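Local coordinates for protein esterase (Thermotoga maritima, PDB 3DOH) that acts as a thermostable esterase, probably hydrolysing carboxylic esters in an alpha/beta-hydrolase domain that is joined to an immunoglobulin-like domain, at residues A[245-248]-A[249-253]; A[304-307]-A[308-311]; A[31-35]-A[36-40]; A[253-257]-A[258-262]. All blocks are in the same frame, centred on the assembly; numbering follows the deposited sequence.

Interaction 1: residues A[245-248]-A[249-253]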
loop_
_atom_site.group_PDB
_atom_site.type_symbol
_atom_site.label_atom_id
_atom_site.label_comp_id
_atom_site.label_asym_id
_atom_site.label_seq_id
_atom_site.Cartn_x
_atom_site.Cartn_y
_atom_site.Cartn_z
ATOM N N LEU A 245 -33.813 -22.190 -37.535
ATOM C CA LEU A 245 -35.046 -22.324 -38.311
ATOM C C LEU A 245 -36.243 -22.339 -37.412
ATOM O O LEU A 245 -37.248 -21.702 -37.680
ATOM C CB LEU A 245 -35.036 -23.584 -39.160
ATOM C CG LEU A 245 -34.073 -23.435 -40.327
ATOM C CD1 LEU A 245 -33.895 -24.798 -40.981
ATOM C CD2 LEU A 245 -34.565 -22.386 -41.298
ATOM N N ALA A 246 -36.132 -23.053 -36.320
ATOM C CA ALA A 246 -37.194 -23.041 -35.389
ATOM C C ALA A 246 -37.457 -21.563 -34.968
ATOM O O ALA A 246 -38.571 -21.076 -35.178
ATOM C CB ALA A 246 -36.864 -23.954 -34.239
ATOM N N VAL A 247 -36.444 -20.832 -34.455
ATOM C CA VAL A 247 -36.593 -19.398 -34.067
ATOM C C VAL A 247 -37.429 -18.570 -35.060
ATOM O O VAL A 247 -38.297 -17.784 -34.679
ATOM C CB VAL A 247 -35.217 -18.718 -33.877
ATOM C CG1 VAL A 247 -35.355 -17.217 -33.621
ATOM C CG2 VAL A 247 -34.444 -19.395 -32.774
ATOM N N ILE A 248 -37.188 -18.754 -36.347
ATOM C CA ILE A 248 -38.017 -18.043 -37.315
ATOM C C ILE A 248 -39.517 -18.332 -37.154
ATOM O O ILE A 248 -40.338 -17.416 -37.062
ATOM C CB ILE A 248 -37.569 -18.316 -38.736
ATOM C CG1 ILE A 248 -36.119 -17.876 -38.886
ATOM C CG2 ILE A 248 -38.470 -17.588 -39.702
ATOM C CD1 ILE A 248 -35.907 -16.379 -38.670
ATOM N N LYS A 249 -39.851 -19.614 -37.091
ATOM C CA LYS A 249 -41.238 -20.046 -36.947
ATOM C C LYS A 249 -41.822 -19.417 -35.716
ATOM O O LYS A 249 -42.971 -19.048 -35.688
ATOM C CB LYS A 249 -41.319 -21.572 -36.863
ATOM C CG LYS A 249 -41.000 -22.266 -38.168
ATOM C CD LYS A 249 -40.771 -23.737 -37.945
ATOM C CE LYS A 249 -40.318 -24.397 -39.252
ATOM N NZ LYS A 249 -39.980 -25.867 -39.086
ATOM N N ILE A 250 -41.000 -19.246 -34.696
ATOM C CA ILE A 250 -41.505 -18.645 -33.475
ATOM C C ILE A 250 -41.676 -17.117 -33.555
ATOM O O ILE A 250 -42.629 -16.579 -32.966
ATOM C CB ILE A 250 -40.848 -19.261 -32.198
ATOM C CG1 ILE A 250 -40.573 -18.271 -31.106
ATOM C CG2 ILE A 250 -39.529 -20.014 -32.506
ATOM C CD1 ILE A 250 -39.658 -18.976 -30.135
ATOM N N ILE A 251 -40.830 -16.435 -34.336
ATOM C CA ILE A 251 -41.089 -15.023 -34.670
ATOM C C ILE A 251 -42.490 -14.896 -35.286
ATOM O O ILE A 251 -43.270 -13.997 -34.933
ATOM C CB ILE A 251 -39.959 -14.398 -35.556
ATOM C CG1 ILE A 251 -38.730 -14.091 -34.684
ATOM C CG2 ILE A 251 -40.407 -13.110 -36.248
ATOM C CD1 ILE A 251 -37.426 -14.038 -35.447
ATOM N N ARG A 252 -42.825 -15.842 -36.166
ATOM C CA ARG A 252 -44.136 -15.827 -36.856
ATOM C C ARG A 252 -45.278 -16.130 -35.931
ATOM O O ARG A 252 -46.335 -15.544 -36.092
ATOM C CB ARG A 252 -44.174 -16.750 -38.063
ATOM C CG ARG A 252 -43.023 -16.483 -38.987
ATOM C CD ARG A 252 -43.241 -17.091 -40.377
ATOM N NE ARG A 252 -42.412 -16.391 -41.360
ATOM C CZ ARG A 252 -41.488 -16.978 -42.120
ATOM N NH1 ARG A 252 -41.294 -18.311 -42.030
ATOM N NH2 ARG A 252 -40.770 -16.238 -42.976
ATOM N N LYS A 253 -45.071 -17.013 -34.960
ATOM C CA LYS A 253 -46.110 -17.276 -33.971
ATOM C C LYS A 253 -46.401 -15.942 -33.274
ATOM O O LYS A 253 -47.560 -15.510 -33.149
ATOM C CB LYS A 253 -45.698 -18.361 -32.963
ATOM C CG LYS A 253 -46.777 -18.607 -31.926
ATOM C CD LYS A 253 -46.448 -19.532 -30.686
ATOM C CE LYS A 253 -46.213 -21.004 -31.038
ATOM N NZ LYS A 253 -47.312 -21.622 -31.839
#
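I248 and R252 meet one helical turn apart. CG2 of I248 lies over one face of the R252 guanidinium, toward its rim, 3.7 Å from NH1. Being anti to the backbone N, that methyl lies on the carbonyl side of I248, where the R252 side chain passes it. The other branch ends near I251, with I248 CD1 4.3 Å from I251 CD1. V247 CG1 reaches the same I251 methyl, CD1, at 4.2 Å. Beneath these apolar contacts run the i to i+4 bonds of an alpha helix. I251 N donates to V247 O at 2.9 Å, and R252 N to I248 O at 3.1 Å. The next bond back, I250 N to A246 O, is also 3.1 Å long. K249 N to L245 O is weak at 3.4 Å. Helix 242-257 flanks the sheet of the alpha/beta-hydrolase domain. A246 and I250 face strand 157-163, through I158 and Y160. V247, I250 and I251 pack on strand 215-219. On another side L245 and I248 touch F284. The K249 chain is extended beyond CG, and its CG passes L245 O at 3.8 Å. Its amine forms a salt bridge with D151, and E153 is a longer, weaker partner.

Interaction 2: residues A[304-307]-A[308-311]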
loop_
_atom_site.group_PDB
_atom_site.type_symbol
_atom_site.label_atom_id
_atom_site.label_comp_id
_atom_site.label_asym_id
_atom_site.label_seq_id
_atom_site.Cartn_x
_atom_site.Cartn_y
_atom_site.Cartn_z
ATOM N N GLU A 304 -25.095 -9.264 -50.597
ATOM C CA GLU A 304 -25.878 -8.506 -51.545
ATOM C C GLU A 304 -27.358 -8.496 -51.145
ATOM O O GLU A 304 -28.043 -7.510 -51.357
ATOM C CB GLU A 304 -25.661 -9.077 -52.961
ATOM C CG GLU A 304 -26.146 -8.157 -54.090
ATOM C CD GLU A 304 -25.294 -6.892 -54.274
ATOM O OE1 GLU A 304 -24.073 -7.030 -54.476
ATOM O OE2 GLU A 304 -25.851 -5.771 -54.231
ATOM N N ARG A 305 -27.840 -9.584 -50.555
ATOM C CA ARG A 305 -29.231 -9.668 -50.109
ATOM C C ARG A 305 -29.497 -8.744 -48.928
ATOM O O ARG A 305 -30.649 -8.393 -48.667
ATOM C CB ARG A 305 -29.551 -11.076 -49.639
ATOM C CG ARG A 305 -28.668 -12.117 -50.230
ATOM C CD ARG A 305 -29.008 -13.447 -49.664
ATOM N NE ARG A 305 -28.780 -14.499 -50.641
ATOM C CZ ARG A 305 -29.150 -15.760 -50.469
ATOM N NH1 ARG A 305 -29.755 -16.140 -49.354
ATOM N NH2 ARG A 305 -28.902 -16.644 -51.413
ATOM N N ILE A 306 -28.438 -8.399 -48.192
ATOM C CA ILE A 306 -28.581 -7.627 -46.958
ATOM C C ILE A 306 -28.160 -6.182 -47.196
ATOM O O ILE A 306 -28.144 -5.365 -46.268
ATOM C CB ILE A 306 -27.848 -8.264 -45.708
ATOM C CG1 ILE A 306 -26.387 -8.562 -45.991
ATOM C CG2 ILE A 306 -28.516 -9.541 -45.257
ATOM C CD1 ILE A 306 -25.515 -8.605 -44.736
ATOM N N LYS A 307 -27.860 -5.878 -48.459
ATOM C CA LYS A 307 -27.421 -4.554 -48.855
ATOM C C LYS A 307 -28.234 -3.420 -48.165
ATOM O O LYS A 307 -27.684 -2.398 -47.792
ATOM C CB LYS A 307 -27.439 -4.436 -50.390
ATOM C CG LYS A 307 -27.252 -2.987 -50.936
ATOM C CD LYS A 307 -26.692 -2.924 -52.356
ATOM C CE LYS A 307 -27.645 -3.502 -53.415
ATOM N NZ LYS A 307 -28.998 -2.839 -53.509
ATOM N N ASP A 308 -29.534 -3.615 -47.977
ATOM C CA ASP A 308 -30.404 -2.555 -47.462
ATOM C C ASP A 308 -30.740 -2.643 -45.995
ATOM O O ASP A 308 -31.431 -1.755 -45.506
ATOM C CB ASP A 308 -31.744 -2.516 -48.201
ATOM C CG ASP A 308 -31.617 -2.064 -49.628
ATOM O OD1 ASP A 308 -32.656 -2.151 -50.336
ATOM O OD2 ASP A 308 -30.505 -1.631 -50.047
ATOM N N ILE A 309 -30.284 -3.685 -45.304
ATOM C CA ILE A 309 -30.491 -3.791 -43.860
ATOM C C ILE A 309 -29.450 -2.996 -43.047
ATOM O O ILE A 309 -28.250 -3.244 -43.163
ATOM C CB ILE A 309 -30.525 -5.260 -43.432
ATOM C CG1 ILE A 309 -31.540 -6.008 -44.304
ATOM C CG2 ILE A 309 -30.880 -5.384 -41.952
ATOM C CD1 ILE A 309 -31.583 -7.507 -44.077
ATOM N N PRO A 310 -29.890 -1.997 -42.255
ATOM C CA PRO A 310 -28.912 -1.334 -41.338
ATOM C C PRO A 310 -28.259 -2.322 -40.356
ATOM O O PRO A 310 -28.950 -3.085 -39.682
ATOM C CB PRO A 310 -29.758 -0.285 -40.585
ATOM C CG PRO A 310 -30.987 -0.035 -41.500
ATOM C CD PRO A 310 -31.236 -1.389 -42.181
ATOM N N ILE A 311 -26.929 -2.316 -40.294
ATOM C CA ILE A 311 -26.206 -3.318 -39.532
ATOM C C ILE A 311 -25.082 -2.629 -38.788
ATOM O O ILE A 311 -24.317 -1.896 -39.381
ATOM C CB ILE A 311 -25.593 -4.408 -40.499
ATOM C CG1 ILE A 311 -26.723 -5.201 -41.181
ATOM C CG2 ILE A 311 -24.614 -5.331 -39.757
ATOM C CD1 ILE A 311 -26.288 -6.224 -42.221
HETATM O O HOH W 1 -31.074 -5.726 -48.269
#
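A type I beta turn from I306 to I309 carries the chain into strand 311-316. Its closing bond runs from I309 N to I306 O, 2.9 Å long with an angle of 152° at the hydrogen. A water gives a second backbone link. It donates to R305 O at 2.7 Å and accepts from D308 N at 2.6 Å, bridging the residue before the turn to the third residue of the turn.

The inner face of the turn is apolar. The two branches of I306 serve different partners. Its CG2 meets CD1 of I309 at 3.9 Å. Its CD1 meets CD1 of I311 at 3.5 Å, methyl to methyl. CG1 of I306 lies between the backbone N and the carbonyl carbon (chi1 53°), which, with chi2 extended, lets CD1 reach I311 and places CG2 beside the backbone N. I306 crosses both of the other isoleucines at about a right angle. I306 and I311 also lie on W278 of helix 272-283.

At the corner of the turn K307 and D308 run side by side and point the same way. K307 NZ and D308 OD2 form a long salt bridge of 4.0 Å, probably a modest attraction. The lysine chain bends near its end to bring NZ round. D308 O has another lysine partner, K340 NZ.

The arrangement is that of a beta turn at the entrance to a strand. Here the strand belongs to the parallel part of the alpha/beta-hydrolase sheet, where I311 pairs through its backbone with R342.

Interaction 3: residues A[31-35]-A[36-40]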
loop_
_atom_site.group_PDB
_atom_site.type_symbol
_atom_site.label_atom_id
_atom_site.label_comp_id
_atom_site.label_asym_id
_atom_site.label_seq_id
_atom_site.Cartn_x
_atom_site.Cartn_y
_atom_site.Cartn_z
ATOM N N VAL A 31 -42.277 -7.669 12.150
ATOM C CA VAL A 31 -42.682 -6.252 12.140
ATOM C C VAL A 31 -41.863 -5.398 11.199
ATOM O O VAL A 31 -40.969 -5.883 10.479
ATOM C CB VAL A 31 -42.572 -5.559 13.492
ATOM C CG1 VAL A 31 -43.969 -5.037 13.955
ATOM C CG2 VAL A 31 -41.832 -6.445 14.518
ATOM N N GLU A 32 -42.196 -4.114 11.204
ATOM C CA GLU A 32 -41.443 -3.126 10.467
ATOM C C GLU A 32 -40.148 -2.935 11.249
ATOM O O GLU A 32 -40.003 -3.480 12.337
ATOM C CB GLU A 32 -42.222 -1.794 10.338
ATOM C CG GLU A 32 -43.221 -1.674 9.163
ATOM C CD GLU A 32 -43.482 -0.196 8.729
ATOM O OE1 GLU A 32 -42.864 0.745 9.291
ATOM O OE2 GLU A 32 -44.302 0.033 7.810
ATOM N N ILE A 33 -39.222 -2.169 10.679
ATOM C CA ILE A 33 -37.911 -1.894 11.247
ATOM C C ILE A 33 -37.478 -0.541 10.704
ATOM O O ILE A 33 -37.809 -0.202 9.564
ATOM C CB ILE A 33 -36.902 -2.959 10.794
ATOM C CG1 ILE A 33 -37.302 -4.310 11.366
ATOM C CG2 ILE A 33 -35.470 -2.589 11.197
ATOM C CD1 ILE A 33 -36.386 -5.401 11.008
ATOM N N ASP A 34 -36.747 0.220 11.521
ATOM C CA ASP A 34 -36.085 1.466 11.095
ATOM C C ASP A 34 -34.663 1.176 10.633
ATOM O O ASP A 34 -33.815 0.715 11.407
ATOM C CB ASP A 34 -36.029 2.463 12.243
ATOM C CG ASP A 34 -35.642 1.796 13.537
ATOM O OD1 ASP A 34 -36.286 0.759 13.862
ATOM O OD2 ASP A 34 -34.684 2.269 14.205
ATOM N N GLY A 35 -34.426 1.460 9.359
ATOM C CA GLY A 35 -33.120 1.293 8.742
ATOM C C GLY A 35 -32.143 2.382 9.125
ATOM O O GLY A 35 -30.948 2.191 9.028
ATOM N N GLN A 36 -32.654 3.531 9.548
ATOM C CA GLN A 36 -31.827 4.626 10.001
ATOM C C GLN A 36 -30.824 4.061 11.000
ATOM O O GLN A 36 -29.654 4.413 10.973
ATOM C CB GLN A 36 -32.746 5.711 10.588
ATOM C CG GLN A 36 -32.156 6.688 11.623
ATOM C CD GLN A 36 -33.223 7.139 12.652
ATOM O OE1 GLN A 36 -34.339 7.557 12.281
ATOM N NE2 GLN A 36 -32.888 7.027 13.950
ATOM N N LYS A 37 -31.283 3.128 11.837
ATOM C CA LYS A 37 -30.441 2.516 12.887
ATOM C C LYS A 37 -29.664 1.219 12.512
ATOM O O LYS A 37 -28.897 0.696 13.327
ATOM C CB LYS A 37 -31.256 2.332 14.193
ATOM C CG LYS A 37 -30.967 3.405 15.283
ATOM C CD LYS A 37 -31.326 2.922 16.704
ATOM C CE LYS A 37 -30.333 3.413 17.806
ATOM N NZ LYS A 37 -30.741 4.660 18.566
ATOM N N LEU A 38 -29.852 0.718 11.285
ATOM C CA LEU A 38 -29.178 -0.491 10.794
ATOM C C LEU A 38 -27.782 -0.163 10.264
ATOM O O LEU A 38 -27.510 0.975 9.865
ATOM C CB LEU A 38 -30.017 -1.153 9.699
ATOM C CG LEU A 38 -31.065 -2.228 10.017
ATOM C CD1 LEU A 38 -31.592 -2.248 11.481
ATOM C CD2 LEU A 38 -32.211 -2.094 9.031
ATOM N N SER A 39 -26.898 -1.151 10.249
ATOM C CA SER A 39 -25.552 -0.950 9.752
ATOM C C SER A 39 -25.024 -2.304 9.255
ATOM O O SER A 39 -25.377 -3.321 9.812
ATOM C CB SER A 39 -24.685 -0.351 10.879
ATOM O OG SER A 39 -23.298 -0.587 10.690
ATOM N N PRO A 40 -24.206 -2.323 8.186
ATOM C CA PRO A 40 -23.682 -3.575 7.581
ATOM C C PRO A 40 -23.081 -4.593 8.543
ATOM O O PRO A 40 -23.219 -5.791 8.345
ATOM C CB PRO A 40 -22.615 -3.062 6.599
ATOM C CG PRO A 40 -23.175 -1.742 6.165
ATOM C CD PRO A 40 -23.749 -1.139 7.430
#
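I33 and L38 make a local apolar contact across a tight turn that follows the short, weakly bonded strand 32-34 in the immunoglobulin-like domain. CG2 of I33 lies against both methyls of L38, with CD1 of L38 3.9 Å away. The two side chains cross at about a right angle. The backbone bond L38 N to G35 O, 2.9 Å long, closes the turn. The backbone angles of Q36 and K37 are close to those of a type I beta turn. The turn folds L38 back over its start: L38 CD2 is 3.5 Å from G35 CA, and L38 CD1 is 3.7 Å from D34 O. I33 and L38 also both touch V81 of strand 80-85, and L38 meets V61 of strand 53-64, so the pair faces the body of the domain. Shortened to an alanine, L38 would lose both methyls, which would probably take one packing partner from I33 CG2 and open a gap beside V81.

The outer side of the turn is polar. D34 and K37 lie side by side, pointing the same way. CG of D34 sits between its backbone N and carbonyl carbon (chi1 43°), bringing OD2 to 3.4 Å from CB of K37. The carboxylate thus touches the aliphatic base of the lysine and not its amine: D34 OD2 and K37 NZ are 6.3 Å apart. The charges probably attract only weakly, and the turn is probably held mainly by its one backbone bond and the contact between I33 and L38.

Interaction 4: residues A[253-257]-A[258-262]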
loop_
_atom_site.group_PDB
_atom_site.type_symbol
_atom_site.label_atom_id
_atom_site.label_comp_id
_atom_site.label_asym_id
_atom_site.label_seq_id
_atom_site.Cartn_x
_atom_site.Cartn_y
_atom_site.Cartn_z
ATOM N N LYS A 253 -45.071 -17.013 -34.960
ATOM C CA LYS A 253 -46.110 -17.276 -33.971
ATOM C C LYS A 253 -46.401 -15.942 -33.274
ATOM O O LYS A 253 -47.560 -15.510 -33.149
ATOM C CB LYS A 253 -45.698 -18.361 -32.963
ATOM C CG LYS A 253 -46.777 -18.607 -31.926
ATOM C CD LYS A 253 -46.448 -19.532 -30.686
ATOM C CE LYS A 253 -46.213 -21.004 -31.038
ATOM N NZ LYS A 253 -47.312 -21.622 -31.839
ATOM N N LEU A 254 -45.325 -15.274 -32.867
ATOM C CA LEU A 254 -45.401 -14.035 -32.110
ATOM C C LEU A 254 -46.180 -12.946 -32.853
ATOM O O LEU A 254 -47.036 -12.253 -32.261
ATOM C CB LEU A 254 -43.985 -13.559 -31.805
ATOM C CG LEU A 254 -43.304 -13.866 -30.467
ATOM C CD1 LEU A 254 -43.980 -14.924 -29.576
ATOM C CD2 LEU A 254 -41.872 -14.185 -30.738
ATOM N N LEU A 255 -45.872 -12.808 -34.138
ATOM C CA LEU A 255 -46.537 -11.857 -35.006
ATOM C C LEU A 255 -48.004 -12.158 -35.015
ATOM O O LEU A 255 -48.806 -11.240 -34.923
ATOM C CB LEU A 255 -46.017 -11.950 -36.454
ATOM C CG LEU A 255 -44.598 -11.522 -36.817
ATOM C CD1 LEU A 255 -44.375 -11.551 -38.340
ATOM C CD2 LEU A 255 -44.344 -10.140 -36.295
ATOM N N ASP A 256 -48.353 -13.437 -35.149
ATOM C CA ASP A 256 -49.743 -13.849 -35.073
ATOM C C ASP A 256 -50.307 -13.507 -33.716
ATOM O O ASP A 256 -51.327 -12.843 -33.636
ATOM C CB ASP A 256 -49.901 -15.347 -35.339
ATOM C CG ASP A 256 -49.478 -15.732 -36.744
ATOM O OD1 ASP A 256 -49.517 -14.867 -37.637
ATOM O OD2 ASP A 256 -49.099 -16.902 -36.950
ATOM N N GLU A 257 -49.642 -13.912 -32.642
ATOM C CA GLU A 257 -50.238 -13.731 -31.308
ATOM C C GLU A 257 -50.252 -12.325 -30.750
ATOM O O GLU A 257 -50.918 -12.095 -29.766
ATOM C CB GLU A 257 -49.520 -14.595 -30.268
ATOM C CG GLU A 257 -49.973 -16.023 -30.152
ATOM C CD GLU A 257 -48.862 -16.918 -29.669
ATOM O OE1 GLU A 257 -47.707 -16.476 -29.730
ATOM O OE2 GLU A 257 -49.106 -18.069 -29.246
ATOM N N TYR A 258 -49.448 -11.408 -31.303
ATOM C CA TYR A 258 -49.143 -10.134 -30.612
ATOM C C TYR A 258 -49.126 -8.917 -31.509
ATOM O O TYR A 258 -48.969 -9.022 -32.733
ATOM C CB TYR A 258 -47.809 -10.223 -29.853
ATOM C CG TYR A 258 -47.795 -11.137 -28.637
ATOM C CD1 TYR A 258 -48.419 -10.756 -27.423
ATOM C CD2 TYR A 258 -47.140 -12.376 -28.682
ATOM C CE1 TYR A 258 -48.397 -11.605 -26.286
ATOM C CE2 TYR A 258 -47.121 -13.235 -27.553
ATOM C CZ TYR A 258 -47.756 -12.833 -26.380
ATOM O OH TYR A 258 -47.722 -13.662 -25.312
ATOM N N ASN A 259 -49.276 -7.750 -30.877
ATOM C CA ASN A 259 -49.257 -6.473 -31.608
ATOM C C ASN A 259 -47.803 -5.998 -31.825
ATOM O O ASN A 259 -47.326 -5.012 -31.248
ATOM C CB ASN A 259 -50.174 -5.426 -30.946
ATOM C CG ASN A 259 -49.789 -5.121 -29.499
ATOM O OD1 ASN A 259 -49.359 -6.011 -28.749
ATOM N ND2 ASN A 259 -49.958 -3.846 -29.089
ATOM N N ILE A 260 -47.101 -6.775 -32.645
ATOM C CA ILE A 260 -45.704 -6.566 -32.938
ATOM C C ILE A 260 -45.700 -5.942 -34.316
ATOM O O ILE A 260 -46.626 -6.188 -35.111
ATOM C CB ILE A 260 -44.921 -7.903 -32.851
ATOM C CG1 ILE A 260 -44.842 -8.356 -31.359
ATOM C CG2 ILE A 260 -43.565 -7.816 -33.540
ATOM C CD1 ILE A 260 -44.319 -9.786 -31.123
ATOM N N ASP A 261 -44.710 -5.080 -34.567
ATOM C CA ASP A 261 -44.605 -4.327 -35.812
ATOM C C ASP A 261 -43.731 -5.083 -36.801
ATOM O O ASP A 261 -42.518 -5.145 -36.620
ATOM C CB ASP A 261 -44.049 -2.926 -35.512
ATOM C CG ASP A 261 -43.902 -2.071 -36.757
ATOM O OD1 ASP A 261 -43.841 -2.654 -37.861
ATOM O OD2 ASP A 261 -43.866 -0.820 -36.632
ATOM N N GLU A 262 -44.343 -5.679 -37.829
ATOM C CA GLU A 262 -43.584 -6.417 -38.862
ATOM C C GLU A 262 -42.395 -5.597 -39.383
ATOM O O GLU A 262 -41.444 -6.154 -39.913
ATOM C CB GLU A 262 -44.443 -6.826 -40.097
ATOM C CG GLU A 262 -45.962 -6.949 -39.900
ATOM C CD GLU A 262 -46.696 -5.592 -39.761
ATOM O OE1 GLU A 262 -47.202 -5.274 -38.641
ATOM O OE2 GLU A 262 -46.758 -4.846 -40.784
#
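L254 O takes one weak bond from Y258 N at the last turn of the helix, 2.7 Å long with an angle of only 117° at the hydrogen. The other neighbours of this oxygen across the contact are carbons. CB of Y258 stands 3.2 Å from L254 O, and I260 CD1 also approaches it. L254 O lies at the edge of the Y258 ring, near its plane, while E257 O lies over one ring face. With CG anti to the carbonyl carbon (chi1 -69°), the Y258 ring lies beside the E257 side chain, CD2 3.6 Å from E257 CB. CE2 of Y258 then lies 4.1 Å from CD1 of L254. The ring also meets F215 and L162. A serine at Y258 has no ring, and L254 CD1 and F215 would probably each lose a packing partner, with a gap opening beside the helix end.

Beyond the tyrosine, N259 is the centre of an inverse gamma turn, with a weak bond from I260 N to Y258 O. I260 packs against the last turn of the helix. Its CD1 meets CB of L254 at 3.8 Å, and its CG2 meets CD2 of L255 at 3.7 Å. Helix 242-257 is thus joined to strand 260-261 through the gamma turn at N259. It is a helix-to-strand connection of the alpha/beta-hydrolase fold, placed just before the central strand 264-270.

Interactions 1 and 4 share helix 242-257 and K253, and their centres are about 11 Å apart. Interaction 1 is the buried helical middle, with regular i to i+4 bonds. Interaction 4 is its partly buried end, where one weak bond, the Y258 ring and the I260 packing replace the regular bonds. Interaction 2 lies in the same hydrolase domain, its centre about 21 Å from that of interaction 1, and is a water-bridged turn with a buried apolar face. Interaction 3 belongs to the immunoglobulin-like domain, about 50 Å from interaction 1 between centres. Both turns put aliphatic side chains inward and charged ones outward. Of the two, interaction 2 alone has a salt bridge across its segments, a long one.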